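Local coordinates for protein Diedel (PDB 3ZZO) that acts as a secreted immune cytokine that promotes survival of Sindbis virus infection by suppressing the immune deficiency pathway, at residues 6-12 and 29-35. Residues are numbered along the deposited sequence; the frame is centred on the assembly and turned at random. Where two conformers were deposited one is given.
Sequences RELVEFK and NGCEVTI
Phe11 lays one face of its ring over Cys31, whose CB stands 3.6 Å from the ring centroid in a CH-pi contact, displaced toward the CZ rim. The ring reaches across because CG sits between the backbone N and the carbonyl carbon (chi1 62°), which swings it over the neighbouring strand. The Cys31 sulfur lies obliquely beside the same ring and is tied to Cys18 by a disulfide, while Phe72 of helix 69-75 meets the ring edge-to-face and also packs on Val33 and Ile35. Farther along this buried face, CE1 of Phe11 touches CG1 of Val33 at 3.7 Å, and CG2 of Val9 meets CD1 of Ile35 at 3.9 Å; beta-branched residues suit such extended backbone. Glu7 shares that face, its OE1 3.7 Å from CD1 of Ile35.

Six backbone hydrogen bonds join the strands in hydrogen-bonded pairs Glu7-Ile35, Val9-Val33 and Phe11-Cys31; Val9 N to Val33 O, 2.8 Å, is almost straight at 175°. On the other face, Leu8 and Arg6 each have two conformers; in one, CD2 of Leu8 runs alongside OG1 of Thr34 and CD of Arg6 packs on Thr34 CG2. There NH1 of Arg6 hydrogen-bonds to OE1 of Gln42, and the carboxylates of Glu10 and Glu32 come near without touching, their repulsion probably offset in part by the Glu10-Lys85 salt bridge. Glycine suits position 30 because a side chain would press on the carbonyl O atoms of Asn29 and Phe11 and on Lys12 CG. Asn29 and Gly30 form a classic bulge facing Asn26. Together these are central antiparallel strands of the helix-covered sheet in SD1, the ferredoxin-like subdomain of Diedel.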
ATOM      1  N   ARG A   6       6.660   2.250   3.132  1.00  7.08           N
ATOM      2  CA  ARG A   6       5.315   1.785   2.809  0.50  7.21           C
ATOM      3  C   ARG A   6       4.320   2.817   3.286  1.00  6.60           C
ATOM      4  O   ARG A   6       4.721   3.799   3.947  1.00  8.14           O
ATOM      5  CB  ARG A   6       5.050   0.404   3.339  0.50  9.64           C
ATOM      6  CG  ARG A   6       5.100   0.232   4.824  0.50  9.76           C
ATOM      7  CD  ARG A   6       5.390  -1.209   5.301  0.50 10.32           C
ATOM      8  NE  ARG A   6       5.475  -1.313   6.714  0.50 12.56           N
ATOM      9  CZ  ARG A   6       5.132  -2.407   7.362  0.50 13.38           C
ATOM     10  NH1 ARG A   6       4.624  -3.504   6.728  0.50 12.75           N
ATOM     11  NH2 ARG A   6       5.221  -2.408   8.675  0.50 16.50           N
ATOM     12  N   GLU A   7       3.061   2.687   2.942  1.00  6.63           N
ATOM     13  CA  GLU A   7       2.026   3.588   3.441  1.00  6.12           C
ATOM     14  C   GLU A   7       0.901   2.796   4.040  1.00  6.57           C
ATOM     15  O   GLU A   7       0.465   1.781   3.505  1.00  7.29           O
ATOM     16  CB  GLU A   7       1.450   4.509   2.354  1.00  6.76           C
ATOM     17  CG  GLU A   7       2.350   5.641   1.955  1.00  7.09           C
ATOM     18  CD  GLU A   7       1.736   6.534   0.918  1.00  7.48           C
ATOM     19  OE1 GLU A   7       0.788   6.156   0.226  1.00  7.44           O
ATOM     20  OE2 GLU A   7       2.280   7.678   0.780  1.00  9.30           O
ATOM     21  N   LEU A   8       0.391   3.303   5.144  1.00  6.43           N
ATOM     22  CA  LEU A   8      -0.847   2.835   5.771  1.00  7.21           C
ATOM     23  C   LEU A   8      -1.972   3.718   5.292  1.00  6.46           C
ATOM     24  O   LEU A   8      -1.935   4.937   5.523  1.00  8.08           O
ATOM     25  CB  LEU A   8      -0.742   2.999   7.313  0.50  7.79           C
ATOM     26  CG  LEU A   8       0.469   2.373   8.069  0.50  7.77           C
ATOM     27  CD1 LEU A   8       0.636   2.992   9.447  0.50  9.14           C
ATOM     28  CD2 LEU A   8       0.341   0.867   8.120  0.50 11.04           C
ATOM     29  N   VAL A   9      -2.957   3.171   4.613  1.00  6.49           N
ATOM     30  CA  VAL A   9      -4.036   3.922   4.032  1.00  6.74           C
ATOM     31  C   VAL A   9      -5.362   3.490   4.616  1.00  6.78           C
ATOM     32  O   VAL A   9      -5.678   2.295   4.640  1.00  7.64           O
ATOM     33  CB  VAL A   9      -4.072   3.742   2.507  1.00  7.03           C
ATOM     34  CG1 VAL A   9      -5.188   4.574   1.862  1.00  8.49           C
ATOM     35  CG2 VAL A   9      -2.724   4.072   1.876  1.00  8.20           C
ATOM     36  N   GLU A  10      -6.137   4.451   5.120  1.00  6.46           N
ATOM     37  CA  GLU A  10      -7.513   4.207   5.544  1.00  6.73           C
ATOM     38  C   GLU A  10      -8.422   4.877   4.537  1.00  7.09           C
ATOM     39  O   GLU A  10      -8.169   6.001   4.106  1.00  6.79           O
ATOM     40  CB  GLU A  10      -7.786   4.789   6.939  1.00  8.45           C
ATOM     41  CG  GLU A  10      -6.999   4.130   8.016  1.00 12.94           C
ATOM     42  CD  GLU A  10      -7.383   4.663   9.406  1.00 16.20           C
ATOM     43  OE1 GLU A  10      -8.395   5.400   9.583  1.00 21.22           O
ATOM     44  OE2 GLU A  10      -6.595   4.397  10.354  1.00 19.77           O
ATOM     45  N   PHE A  11      -9.486   4.180   4.148  1.00  6.55           N
ATOM     46  CA  PHE A  11     -10.329   4.685   3.068  1.00  6.80           C
ATOM     47  C   PHE A  11     -11.706   4.054   3.149  1.00  6.37           C
ATOM     48  O   PHE A  11     -11.888   3.001   3.783  1.00  7.76           O
ATOM     49  CB  PHE A  11      -9.684   4.355   1.707  1.00  6.59           C
ATOM     50  CG  PHE A  11      -9.535   2.867   1.424  1.00  6.66           C
ATOM     51  CD1 PHE A  11      -8.447   2.154   1.931  1.00  6.89           C
ATOM     52  CD2 PHE A  11     -10.483   2.194   0.664  1.00  6.82           C
ATOM     53  CE1 PHE A  11      -8.353   0.799   1.696  1.00  7.19           C
ATOM     54  CE2 PHE A  11     -10.371   0.817   0.431  1.00  6.56           C
ATOM     55  CZ  PHE A  11      -9.303   0.136   0.949  1.00  7.32           C
ATOM     56  N   LYS A  12     -12.649   4.653   2.465  1.00  7.26           N
ATOM     57  CA  LYS A  12     -13.968   4.070   2.250  1.00  7.41           C
ATOM     58  C   LYS A  12     -14.111   3.791   0.758  1.00  7.60           C
ATOM     59  O   LYS A  12     -13.276   4.196  -0.047  1.00  7.82           O
ATOM     60  CB  LYS A  12     -15.068   4.962   2.807  1.00  7.75           C
ATOM     61  CG  LYS A  12     -15.108   4.897   4.317  1.00  9.49           C
ATOM     62  CD  LYS A  12     -16.102   5.888   4.976  1.00 11.29           C
ATOM     63  CE  LYS A  12     -16.066   5.768   6.510  1.00 13.34           C
ATOM     64  NZ  LYS A  12     -16.833   6.866   7.145  1.00 16.08           N
ATOM     65  N   ASN A  29     -14.789   2.500  10.531  1.00 17.66           N
ATOM     66  CA  ASN A  29     -13.915   3.542   9.922  1.00 19.31           C
ATOM     67  C   ASN A  29     -13.414   3.133   8.564  1.00 16.63           C
ATOM     68  O   ASN A  29     -12.352   3.557   8.140  1.00 21.83           O
ATOM     69  CB  ASN A  29     -12.799   3.841  10.898  1.00 21.60           C
ATOM     70  CG  ASN A  29     -13.358   4.438  12.141  1.00 28.52           C
ATOM     71  OD1 ASN A  29     -13.254   3.866  13.198  1.00 30.19           O
ATOM     72  ND2 ASN A  29     -14.060   5.563  12.001  1.00 32.29           N
ATOM     73  N   GLY A  30     -14.182   2.365   7.833  1.00 10.61           N
ATOM     74  CA  GLY A  30     -13.848   1.989   6.448  1.00 10.21           C
ATOM     75  C   GLY A  30     -12.957   0.753   6.403  1.00  8.56           C
ATOM     76  O   GLY A  30     -13.168  -0.220   7.103  1.00 10.54           O
ATOM     77  N   CYS A  31     -11.952   0.817   5.515  1.00  7.24           N
ATOM     78  CA  CYS A  31     -10.986  -0.229   5.225  1.00  7.05           C
ATOM     79  C   CYS A  31      -9.594   0.276   5.544  1.00  7.23           C
ATOM     80  O   CYS A  31      -9.360   1.499   5.550  1.00  7.47           O
ATOM     81  CB  CYS A  31     -10.968  -0.553   3.723  1.00  7.87           C
ATOM     82  SG  CYS A  31     -12.528  -0.990   2.959  1.00  8.99           S
ATOM     83  N   GLU A  32      -8.664  -0.632   5.780  1.00  7.37           N
ATOM     84  CA  GLU A  32      -7.269  -0.258   5.935  1.00  7.86           C
ATOM     85  C   GLU A  32      -6.392  -1.195   5.130  1.00  7.22           C
ATOM     86  O   GLU A  32      -6.679  -2.378   4.990  1.00  7.92           O
ATOM     87  CB  GLU A  32      -6.873  -0.270   7.394  1.00 11.08           C
ATOM     88  CG  GLU A  32      -6.912  -1.521   8.036  1.00 16.99           C
ATOM     89  CD  GLU A  32      -6.561  -1.475   9.557  1.00 19.65           C
ATOM     90  OE1 GLU A  32      -7.013  -0.520  10.242  1.00 25.74           O
ATOM     91  OE2 GLU A  32      -5.807  -2.388  10.070  1.00 25.11           O
ATOM     92  N   VAL A  33      -5.309  -0.650   4.613  1.00  7.05           N
ATOM     93  CA  VAL A  33      -4.375  -1.426   3.817  1.00  7.38           C
ATOM     94  C   VAL A  33      -2.973  -0.823   3.979  1.00  6.83           C
ATOM     95  O   VAL A  33      -2.819   0.385   4.169  1.00  8.09           O
ATOM     96  CB  VAL A  33      -4.816  -1.433   2.327  1.00  7.64           C
ATOM     97  CG1 VAL A  33      -4.736  -0.035   1.680  1.00  8.15           C
ATOM     98  CG2 VAL A  33      -4.035  -2.475   1.501  1.00  8.05           C
ATOM     99  N   THR A  34      -1.952  -1.668   3.839  1.00  6.37           N
ATOM    100  CA  THR A  34      -0.563  -1.240   3.805  1.00  6.20           C
ATOM    101  C   THR A  34      -0.092  -1.493   2.385  1.00  6.23           C
ATOM    102  O   THR A  34      -0.141  -2.635   1.930  1.00  6.63           O
ATOM    103  CB  THR A  34       0.287  -2.014   4.806  1.00  7.25           C
ATOM    104  OG1 THR A  34      -0.243  -1.801   6.112  1.00  8.68           O
ATOM    105  CG2 THR A  34       1.704  -1.557   4.801  1.00  8.17           C
ATOM    106  N   ILE A  35       0.380  -0.442   1.702  1.00  6.10           N
ATOM    107  CA  ILE A  35       0.765  -0.520   0.300  1.00  6.05           C
ATOM    108  C   ILE A  35       2.222  -0.188   0.099  1.00  5.97           C
ATOM    109  O   ILE A  35       2.869   0.484   0.890  1.00  6.36           O
ATOM    110  CB  ILE A  35      -0.107   0.441  -0.560  1.00  5.89           C
ATOM    111  CG1 ILE A  35       0.088   1.910  -0.164  1.00  6.40           C
ATOM    112  CG2 ILE A  35      -1.557   0.016  -0.545  1.00  6.95           C
ATOM    113  CD1 ILE A  35      -0.482   2.919  -1.145  1.00  7.32           C
TER
HETATM  114  O   HOH W   1     -10.677   5.946   8.633  1.00 19.49           O
HETATM  115  O   HOH W   2     -16.362   6.517   9.914  1.00 26.04           O